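Local coordinates for oxidase/hydroxylase (Streptomyces hygroscopicus subsp. hygroscopicus, PDB 4XCB), which probably acts as a 2-oxoglutarate-dependent dioxygenase and here holds nickel, 2-oxoglutarate and a hygromycin B variant within a double-stranded beta-helix fold, at residues Ser37-Glu40 against Arg41-Thr44; Leu112-Asp116 against Arg117-Arg121; Leu201-Asn204 against Glu205-His209. All coordinates share one frame; numbering follows the deposited sequence.

Contact 1: Ser37-Glu40 against Arg41-Thr44; sequences SELE and RLDT
Arg41 folds back over the last turn of helix 29-40 and meets Ser37 and Glu38. Arg41 CB lies 3.5 Å from Glu38 O, and Arg41 CG passes Ser37 O at 3.9 Å. The chain then bends at chi3 (-85°), which brings NE and the guanidinium back toward the helix. Glu38 CA sits against one face of that group, near its rim. At the tip, Arg41 NH2 bonds Ser37 OG at 3.0 Å, with the hydroxyl slightly tilted from the guanidinium plane. NH1 forms a salt bridge to Glu38 OE1; the modelled separation is very short and its exact value doubtful. NH2 adds a weak bond to the same oxygen. The carboxylate stands steeply across the guanidinium, 74° between planes. Arg41 N also bonds Glu38 O at 2.9 Å, and Leu42 N bonds Leu39 O, both spanning three residues. Leu42 CD1 packs 4.2 Å from Glu38 CG. Glu38 OE2 bonds Ser62. With alanine at Glu38, the Arg41 guanidinium would probably lose its charge partner and turn more freely. One arginine thus ties a serine hydroxyl and a glutamate near the end of helix 29-40, and its positive charge would probably be partly balanced by Glu38.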
ATOM      1  N   SER A  37      35.876  20.611  17.668  1.00 19.99           N
ATOM      2  CA  SER A  37      36.330  21.396  18.813  1.00 20.47           C
ATOM      3  C   SER A  37      35.279  21.459  19.902  1.00 21.09           C
ATOM      4  O   SER A  37      35.584  21.280  21.081  1.00 21.22           O
ATOM      5  CB  SER A  37      36.697  22.819  18.393  1.00 20.37           C
ATOM      6  OG  SER A  37      36.787  23.667  19.537  1.00 24.91           O
ATOM      7  N   GLU A  38      34.038  21.723  19.504  1.00 18.70           N
ATOM      8  CA  GLU A  38      32.947  21.832  20.460  1.00 19.78           C
ATOM      9  C   GLU A  38      32.720  20.505  21.196  1.00 20.25           C
ATOM     10  O   GLU A  38      32.604  20.490  22.418  1.00 23.83           O
ATOM     11  CB  GLU A  38      31.666  22.292  19.764  1.00 20.06           C
ATOM     12  CG  GLU A  38      30.514  22.579  20.726  1.00 22.07           C
ATOM     13  CD  GLU A  38      30.587  23.958  21.383  1.00 25.74           C
ATOM     14  OE1 GLU A  38      31.672  24.564  21.428  1.00 28.72           O
ATOM     15  OE2 GLU A  38      29.540  24.441  21.856  1.00 32.09           O
ATOM     16  N   LEU A  39      32.698  19.388  20.467  1.00 19.78           N
ATOM     17  CA  LEU A  39      32.491  18.094  21.116  1.00 16.40           C
ATOM     18  C   LEU A  39      33.568  17.808  22.155  1.00 18.36           C
ATOM     19  O   LEU A  39      33.286  17.266  23.220  1.00 20.54           O
ATOM     20  CB  LEU A  39      32.453  16.971  20.089  1.00 16.05           C
ATOM     21  CG  LEU A  39      31.211  16.902  19.202  1.00 15.40           C
ATOM     22  CD1 LEU A  39      31.464  15.899  18.105  1.00 14.91           C
ATOM     23  CD2 LEU A  39      29.970  16.510  19.989  1.00 16.38           C
ATOM     24  N   GLU A  40      34.803  18.189  21.852  1.00 21.09           N
ATOM     25  CA  GLU A  40      35.899  17.973  22.793  1.00 21.61           C
ATOM     26  C   GLU A  40      35.672  18.704  24.110  1.00 25.68           C
ATOM     27  O   GLU A  40      36.177  18.287  25.150  1.00 25.78           O
ATOM     28  CB  GLU A  40      37.225  18.406  22.172  1.00 23.99           C
ATOM     29  CG  GLU A  40      37.611  17.593  20.947  1.00 31.73           C
ATOM     30  CD  GLU A  40      39.013  17.897  20.451  1.00 41.10           C
ATOM     31  OE1 GLU A  40      39.787  18.535  21.198  1.00 45.65           O
ATOM     32  OE2 GLU A  40      39.341  17.498  19.311  1.00 43.20           O
ATOM     33  N   ARG A  41      34.903  19.790  24.058  1.00 22.24           N
ATOM     34  CA  ARG A  41      34.579  20.575  25.242  1.00 24.87           C
ATOM     35  C   ARG A  41      33.249  20.185  25.895  1.00 25.92           C
ATOM     36  O   ARG A  41      32.746  20.901  26.760  1.00 30.51           O
ATOM     37  CB  ARG A  41      34.553  22.063  24.882  1.00 25.28           C
ATOM     38  CG  ARG A  41      35.929  22.692  24.736  1.00 27.70           C
ATOM     39  CD  ARG A  41      35.835  24.163  24.352  1.00 23.30           C
ATOM     40  NE  ARG A  41      35.691  24.356  22.913  1.00 25.14           N
ATOM     41  CZ  ARG A  41      34.550  24.687  22.321  1.00 20.94           C
ATOM     42  NH1 ARG A  41      33.451  24.857  23.042  1.00 24.53           N
ATOM     43  NH2 ARG A  41      34.506  24.847  21.009  1.00 23.90           N
ATOM     44  N   LEU A  42      32.672  19.061  25.482  1.00 21.97           N
ATOM     45  CA  LEU A  42      31.414  18.609  26.067  1.00 25.30           C
ATOM     46  C   LEU A  42      31.582  17.258  26.738  1.00 25.79           C
ATOM     47  O   LEU A  42      32.503  16.508  26.419  1.00 24.38           O
ATOM     48  CB  LEU A  42      30.319  18.525  25.004  1.00 22.75           C
ATOM     49  CG  LEU A  42      29.904  19.830  24.327  1.00 23.84           C
ATOM     50  CD1 LEU A  42      29.026  19.514  23.115  1.00 22.47           C
ATOM     51  CD2 LEU A  42      29.180  20.736  25.291  1.00 24.94           C
ATOM     52  N   ASP A  43      30.683  16.950  27.664  1.00 26.98           N
ATOM     53  CA  ASP A  43      30.742  15.699  28.409  1.00 27.66           C
ATOM     54  C   ASP A  43      30.018  14.575  27.684  1.00 25.98           C
ATOM     55  O   ASP A  43      29.035  14.813  26.977  1.00 22.17           O
ATOM     56  CB  ASP A  43      30.133  15.874  29.799  1.00 31.10           C
ATOM     57  CG  ASP A  43      30.934  16.811  30.672  1.00 33.22           C
ATOM     58  OD1 ASP A  43      32.179  16.809  30.545  1.00 40.09           O
ATOM     59  OD2 ASP A  43      30.321  17.542  31.484  1.00 40.90           O
ATOM     60  N   THR A  44      30.494  13.351  27.886  1.00 23.41           N
ATOM     61  CA  THR A  44      29.814  12.176  27.348  1.00 23.39           C
ATOM     62  C   THR A  44      29.271  11.277  28.442  1.00 26.04           C
ATOM     63  O   THR A  44      29.553  11.465  29.630  1.00 22.46           O
ATOM     64  CB  THR A  44      30.729  11.306  26.476  1.00 21.90           C
ATOM     65  OG1 THR A  44      31.953  11.041  27.172  1.00 23.53           O
ATOM     66  CG2 THR A  44      31.033  11.979  25.164  1.00 23.40           C
TER

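Contact 2: Leu112-Asp116 against Arg117-Arg121; sequences LDLGD and RQVGR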
ATOM      1  N   LEU A 112       7.561  -7.673  17.328  1.00 14.14           N
ATOM      2  CA  LEU A 112       7.518  -7.259  18.721  1.00 16.16           C
ATOM      3  C   LEU A 112       6.429  -8.071  19.397  1.00 16.85           C
ATOM      4  O   LEU A 112       5.317  -8.154  18.883  1.00 18.40           O
ATOM      5  CB  LEU A 112       7.247  -5.757  18.845  1.00 14.39           C
ATOM      6  CG  LEU A 112       6.983  -5.191  20.242  1.00 15.33           C
ATOM      7  CD1 LEU A 112       8.194  -5.344  21.135  1.00 17.83           C
ATOM      8  CD2 LEU A 112       6.569  -3.718  20.151  1.00 18.13           C
ATOM      9  N   ASP A 113       6.770  -8.701  20.519  1.00 18.44           N
ATOM     10  CA  ASP A 113       5.805  -9.466  21.290  1.00 19.17           C
ATOM     11  C   ASP A 113       5.176  -8.525  22.299  1.00 19.06           C
ATOM     12  O   ASP A 113       5.892  -7.853  23.053  1.00 21.46           O
ATOM     13  CB  ASP A 113       6.459 -10.647  22.011  1.00 18.79           C
ATOM     14  CG  ASP A 113       7.144 -11.613  21.061  1.00 23.21           C
ATOM     15  OD1 ASP A 113       6.669 -11.774  19.916  1.00 27.76           O
ATOM     16  OD2 ASP A 113       8.165 -12.214  21.460  1.00 33.02           O
ATOM     17  N   LEU A 114       3.847  -8.474  22.309  1.00 20.93           N
ATOM     18  CA  LEU A 114       3.126  -7.602  23.233  1.00 24.03           C
ATOM     19  C   LEU A 114       2.298  -8.355  24.267  1.00 30.31           C
ATOM     20  O   LEU A 114       1.320  -7.819  24.793  1.00 32.61           O
ATOM     21  CB  LEU A 114       2.210  -6.658  22.463  1.00 19.83           C
ATOM     22  CG  LEU A 114       2.914  -5.664  21.545  1.00 22.81           C
ATOM     23  CD1 LEU A 114       1.893  -4.901  20.737  1.00 23.62           C
ATOM     24  CD2 LEU A 114       3.762  -4.716  22.371  1.00 23.72           C
ATOM     25  N   GLY A 115       2.682  -9.590  24.562  1.00 25.06           N
ATOM     26  CA  GLY A 115       2.010 -10.338  25.610  1.00 30.54           C
ATOM     27  C   GLY A 115       0.929 -11.253  25.074  1.00 34.47           C
ATOM     28  O   GLY A 115       1.071 -12.476  25.093  1.00 40.45           O
ATOM     29  N   ASP A 116      -0.159 -10.662  24.588  1.00 29.85           N
ATOM     30  CA  ASP A 116      -1.252 -11.455  24.038  1.00 30.65           C
ATOM     31  C   ASP A 116      -1.214 -11.504  22.510  1.00 31.92           C
ATOM     32  O   ASP A 116      -2.115 -12.063  21.880  1.00 32.75           O
ATOM     33  CB  ASP A 116      -2.598 -10.904  24.515  1.00 34.28           C
ATOM     34  CG  ASP A 116      -2.925  -9.544  23.921  1.00 35.77           C
ATOM     35  OD1 ASP A 116      -1.990  -8.782  23.576  1.00 34.81           O
ATOM     36  OD2 ASP A 116      -4.131  -9.237  23.804  1.00 35.54           O
ATOM     37  N   ARG A 117      -0.167 -10.930  21.925  1.00 25.47           N
ATOM     38  CA  ARG A 117      -0.054 -10.850  20.478  1.00 25.09           C
ATOM     39  C   ARG A 117       1.341 -10.438  20.038  1.00 21.92           C
ATOM     40  O   ARG A 117       2.090  -9.800  20.778  1.00 21.24           O
ATOM     41  CB  ARG A 117      -1.071  -9.854  19.914  1.00 25.75           C
ATOM     42  CG  ARG A 117      -0.733  -8.408  20.233  1.00 26.16           C
ATOM     43  CD  ARG A 117      -1.898  -7.480  19.945  1.00 24.61           C
ATOM     44  NE  ARG A 117      -2.925  -7.593  20.976  1.00 22.73           N
ATOM     45  CZ  ARG A 117      -4.190  -7.212  20.818  1.00 21.93           C
ATOM     46  NH1 ARG A 117      -4.593  -6.704  19.659  1.00 19.62           N
ATOM     47  NH2 ARG A 117      -5.051  -7.352  21.820  1.00 22.60           N
ATOM     48  N   GLN A 118       1.663 -10.796  18.807  1.00 18.58           N
ATOM     49  CA  GLN A 118       2.891 -10.355  18.170  1.00 17.10           C
ATOM     50  C   GLN A 118       2.571  -9.403  17.008  1.00 16.91           C
ATOM     51  O   GLN A 118       1.709  -9.694  16.182  1.00 18.77           O
ATOM     52  CB  GLN A 118       3.658 -11.578  17.686  1.00 20.44           C
ATOM     53  CG  GLN A 118       4.942 -11.299  17.004  1.00 20.73           C
ATOM     54  CD  GLN A 118       5.630 -12.581  16.598  1.00 27.48           C
ATOM     55  OE1 GLN A 118       5.330 -13.162  15.549  1.00 27.32           O
ATOM     56  NE2 GLN A 118       6.547 -13.048  17.441  1.00 26.25           N
ATOM     57  N   VAL A 119       3.247  -8.262  16.941  1.00 14.68           N
ATOM     58  CA  VAL A 119       2.994  -7.326  15.851  1.00 16.05           C
ATOM     59  C   VAL A 119       4.229  -7.183  14.974  1.00 18.12           C
ATOM     60  O   VAL A 119       5.350  -7.431  15.426  1.00 18.89           O
ATOM     61  CB  VAL A 119       2.543  -5.941  16.386  1.00 10.92           C
ATOM     62  CG1 VAL A 119       1.245  -6.076  17.153  1.00 15.07           C
ATOM     63  CG2 VAL A 119       3.618  -5.319  17.292  1.00 14.14           C
ATOM     64  N   GLY A 120       4.020  -6.814  13.712  1.00 13.83           N
ATOM     65  CA  GLY A 120       5.103  -6.717  12.748  1.00 14.05           C
ATOM     66  C   GLY A 120       5.223  -5.389  12.026  1.00 14.56           C
ATOM     67  O   GLY A 120       5.903  -5.288  11.005  1.00 15.11           O
ATOM     68  N   ARG A 121       4.530  -4.382  12.537  1.00 15.29           N
ATOM     69  CA  ARG A 121       4.689  -3.006  12.076  1.00 14.64           C
ATOM     70  C   ARG A 121       5.022  -2.129  13.273  1.00 11.65           C
ATOM     71  O   ARG A 121       4.451  -2.300  14.354  1.00 12.34           O
ATOM     72  CB  ARG A 121       3.422  -2.496  11.390  1.00 13.16           C
ATOM     73  CG  ARG A 121       3.176  -3.043   9.996  1.00 15.50           C
ATOM     74  CD  ARG A 121       3.945  -2.207   8.979  1.00 20.14           C
ATOM     75  NE  ARG A 121       3.918  -2.735   7.617  1.00 21.09           N
ATOM     76  CZ  ARG A 121       4.678  -3.736   7.192  1.00 15.54           C
ATOM     77  NH1 ARG A 121       5.505  -4.331   8.039  1.00 22.30           N
ATOM     78  NH2 ARG A 121       4.617  -4.143   5.924  1.00 20.53           N
TER
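Asp116 and Arg117 both carry CG between their backbone N and carbonyl carbon (chi1 69° and 71°), which sets the two side chains side by side, pointing the same way. Arg117 then bends at chi3 and grips the carboxylate side-on with two nitrogens. Arg117 NE meets Asp116 OD1 at 3.0 Å. This bond is almost straight (176°) and lies in the guanidinium plane, but it reaches the oxygen from above the carboxylate plane. Arg117 NH2 meets Asp116 OD2 at 2.9 Å, on the syn side but tilted from the carboxylate plane. Both residues sit at the turn of a small beta hairpin. Leu114 N bonds Arg117 O at 2.7 Å, closing the turn. Within it, Gly115 has backbone angles at which a CB would jam against Leu114 O. Further in, Leu112 and Val119 form an antiparallel hydrogen-bonded pair, with Val119 N to Leu112 O at 2.8 Å. Asp113 and Gln118 form the next, non-hydrogen-bonded pair. The extended Gln118 chain brings NE2 to Asp113 OD1 at 2.8 Å, the amide and carboxylate nearly coplanar. On the face of Val119, its CG1 touches Leu114 CD1 at 3.8 Å. Asp113 also forms a salt bridge with Arg171 of helix 170-175. Strands 112-113 and 118-119 make a two-stranded sheet at the surface, and a second subunit meets it: Arg117 pairs with Asp80 of that subunit's helix 72-82, and Val119 packs on Tyr135 of its strand 133-135.

Contact 3: Leu201-Asn204 against Glu205-His209; sequences LLLN and EALMH. With NI (nickel (II) ion), chain E.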
ATOM      1  N   LEU A 201      24.619  11.726   5.912  1.00 11.36           N
ATOM      2  CA  LEU A 201      23.815  10.573   5.525  1.00 13.96           C
ATOM      3  C   LEU A 201      22.389  10.820   6.043  1.00 10.76           C
ATOM      4  O   LEU A 201      22.150  10.886   7.254  1.00 13.57           O
ATOM      5  CB  LEU A 201      24.423   9.263   6.067  1.00 14.27           C
ATOM      6  CG  LEU A 201      23.985   7.907   5.484  1.00 13.75           C
ATOM      7  CD1 LEU A 201      24.983   6.830   5.880  1.00 14.44           C
ATOM      8  CD2 LEU A 201      22.571   7.511   5.967  1.00 14.01           C
ATOM      9  N   LEU A 202      21.466  10.992   5.098  1.00 12.13           N
ATOM     10  CA  LEU A 202      20.040  11.154   5.380  1.00 11.04           C
ATOM     11  C   LEU A 202      19.434   9.755   5.414  1.00 10.73           C
ATOM     12  O   LEU A 202      19.547   9.024   4.438  1.00 12.28           O
ATOM     13  CB  LEU A 202      19.380  12.004   4.298  1.00 12.96           C
ATOM     14  CG  LEU A 202      17.920  12.429   4.444  1.00 11.08           C
ATOM     15  CD1 LEU A 202      17.810  13.510   5.500  1.00 16.60           C
ATOM     16  CD2 LEU A 202      17.382  12.948   3.127  1.00 20.61           C
ATOM     17  N   LEU A 203      18.771   9.398   6.515  1.00 11.26           N
ATOM     18  CA  LEU A 203      18.424   7.999   6.768  1.00 11.00           C
ATOM     19  C   LEU A 203      16.951   7.810   7.133  1.00 10.98           C
ATOM     20  O   LEU A 203      16.458   8.413   8.077  1.00 12.09           O
ATOM     21  CB  LEU A 203      19.302   7.459   7.897  1.00 12.57           C
ATOM     22  CG  LEU A 203      19.063   6.044   8.413  1.00 14.33           C
ATOM     23  CD1 LEU A 203      19.303   5.042   7.291  1.00 11.37           C
ATOM     24  CD2 LEU A 203      20.000   5.765   9.578  1.00 17.31           C
ATOM     25  N   ASN A 204      16.259   6.970   6.379  1.00 11.00           N
ATOM     26  CA  ASN A 204      14.937   6.463   6.757  1.00 11.50           C
ATOM     27  C   ASN A 204      15.109   5.441   7.870  1.00 11.99           C
ATOM     28  O   ASN A 204      15.725   4.399   7.651  1.00 11.83           O
ATOM     29  CB  ASN A 204      14.263   5.816   5.538  1.00 10.97           C
ATOM     30  CG  ASN A 204      12.809   5.419   5.799  1.00 10.42           C
ATOM     31  OD1 ASN A 204      12.397   5.252   6.939  1.00 11.75           O
ATOM     32  ND2 ASN A 204      12.033   5.254   4.723  1.00 11.66           N
ATOM     33  N   GLU A 205      14.575   5.698   9.056  1.00 11.48           N
ATOM     34  CA  GLU A 205      14.852   4.803  10.178  1.00 11.54           C
ATOM     35  C   GLU A 205      14.174   3.443  10.011  1.00 12.52           C
ATOM     36  O   GLU A 205      14.426   2.519  10.783  1.00 13.18           O
ATOM     37  CB  GLU A 205      14.454   5.465  11.501  1.00 12.37           C
ATOM     38  CG  GLU A 205      15.533   6.445  11.998  1.00 14.85           C
ATOM     39  CD  GLU A 205      16.826   5.741  12.381  1.00 19.82           C
ATOM     40  OE1 GLU A 205      16.788   4.825  13.227  1.00 25.47           O
ATOM     41  OE2 GLU A 205      17.887   6.102  11.831  1.00 19.63           O
ATOM     42  N   ALA A 206      13.369   3.302   8.969  1.00 11.62           N
ATOM     43  CA  ALA A 206      12.826   1.987   8.619  1.00 11.79           C
ATOM     44  C   ALA A 206      13.912   1.039   8.096  1.00 13.39           C
ATOM     45  O   ALA A 206      13.739  -0.183   8.150  1.00 11.40           O
ATOM     46  CB  ALA A 206      11.715   2.136   7.592  1.00 12.89           C
ATOM     47  N   LEU A 207      15.016   1.596   7.603  1.00  9.15           N
ATOM     48  CA  LEU A 207      16.099   0.780   7.045  1.00 10.51           C
ATOM     49  C   LEU A 207      16.772  -0.018   8.148  1.00 10.72           C
ATOM     50  O   LEU A 207      17.024   0.499   9.214  1.00 11.95           O
ATOM     51  CB  LEU A 207      17.109   1.676   6.337  1.00  8.40           C
ATOM     52  CG  LEU A 207      18.200   0.950   5.566  1.00  9.45           C
ATOM     53  CD1 LEU A 207      17.582   0.272   4.347  1.00 11.35           C
ATOM     54  CD2 LEU A 207      19.218   1.972   5.137  1.00 11.80           C
ATOM     55  N   MET A 208      17.068  -1.294   7.899  1.00 10.23           N
ATOM     56  CA  MET A 208      17.817  -2.075   8.864  1.00 10.32           C
ATOM     57  C   MET A 208      19.283  -1.815   8.631  1.00  9.85           C
ATOM     58  O   MET A 208      19.776  -2.075   7.540  1.00 10.67           O
ATOM     59  CB  MET A 208      17.533  -3.570   8.732  1.00 13.76           C
ATOM     60  CG  MET A 208      18.313  -4.390   9.751  1.00 15.77           C
ATOM     61  SD  MET A 208      17.991  -6.159   9.618  1.00 17.93           S
ATOM     62  CE  MET A 208      16.274  -6.207  10.124  1.00 15.97           C
ATOM     63  N   HIS A 209      19.951  -1.281   9.646  1.00 10.63           N
ATOM     64  CA  HIS A 209      21.296  -0.763   9.469  1.00 15.71           C
ATOM     65  C   HIS A 209      22.111  -0.872  10.753  1.00 12.24           C
ATOM     66  O   HIS A 209      21.587  -1.167  11.828  1.00 11.89           O
ATOM     67  CB  HIS A 209      21.229   0.696   9.020  1.00 11.92           C
ATOM     68  CG  HIS A 209      20.651   1.595  10.060  1.00 13.90           C
ATOM     69  ND1 HIS A 209      19.296   1.681  10.301  1.00 12.10           N
ATOM     70  CD2 HIS A 209      21.254   2.400  10.964  1.00 14.30           C
ATOM     71  CE1 HIS A 209      19.089   2.529  11.298  1.00 15.32           C
ATOM     72  NE2 HIS A 209      20.259   2.972  11.716  1.00 11.77           N
TER
HETATM   73 NI    NI E 301      20.727   3.688  13.627  1.00 15.88          NI
HETATM   74  O   HOH W   1      20.433   5.813  12.830  1.00 17.54           O
HETATM   75  O   HOH W   2      18.876   4.055  14.329  1.00 16.74           O
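Asn204 O accepts the bond from Leu207 N at 2.9 Å, closing a type I beta turn. The side chain of Asn204 reinforces it. Asn204 OD1 takes Ala206 N at 3.0 Å, an Asx turn over the first three of these residues. This turn leads to the metal site. His209 NE2 binds nickel at 2.1 Å. The ring's rotation is fixed from its other nitrogen: His209 ND1 donates to Leu207 O at 2.8 Å, with that oxygen in the ring plane. Leu203 CD2 lies over one face of the His209 ring, a CH-pi contact at 3.8 Å from its centroid. Leu203 CD1 meets Leu207 CD2 at 3.8 Å, the two side chains crossing at about a right angle. Glu205 is a ligand of the iron site of this protein, but here Glu205 OE1 stays 4.1 Å from nickel. One metal-bound water donates to Glu205 OE2; a second lies very close to OE1, a doubtful bond. Glu205 bends at chi2 (-66°), turning the carboxylate back toward these waters. His105 also binds the nickel, its ring edge-to-face with His209. Glu205 touches the hygromycin B variant, and His209 touches 2-oxoglutarate. Strand 200-204 runs between strands 20-23 and 139-144; the turn carries the chain to strand 209-211 in the facing sheet.

In the fold
The contacts follow one another along the chain without overlapping: contact 1, then contact 2, then contact 3. Each is local, and none touches another. The centre of contact 3 lies about 5 Å from the chain's centre, where the six-stranded sheet hands over to the four-stranded one at the metal. Contacts 1 and 2 lie on opposite sides of that centre, their own centres about 40 Å apart. Contact 1 closes helix 29-40, and its Leu39 packs on strand 220-229 of the six-stranded sheet, the sheet to which strand 200-204 of contact 3 also belongs. Contact 2 belongs to a separate hairpin at a subunit interface. The metal site thus lies near the middle of the chain, with contacts 1 and 2 well out from it.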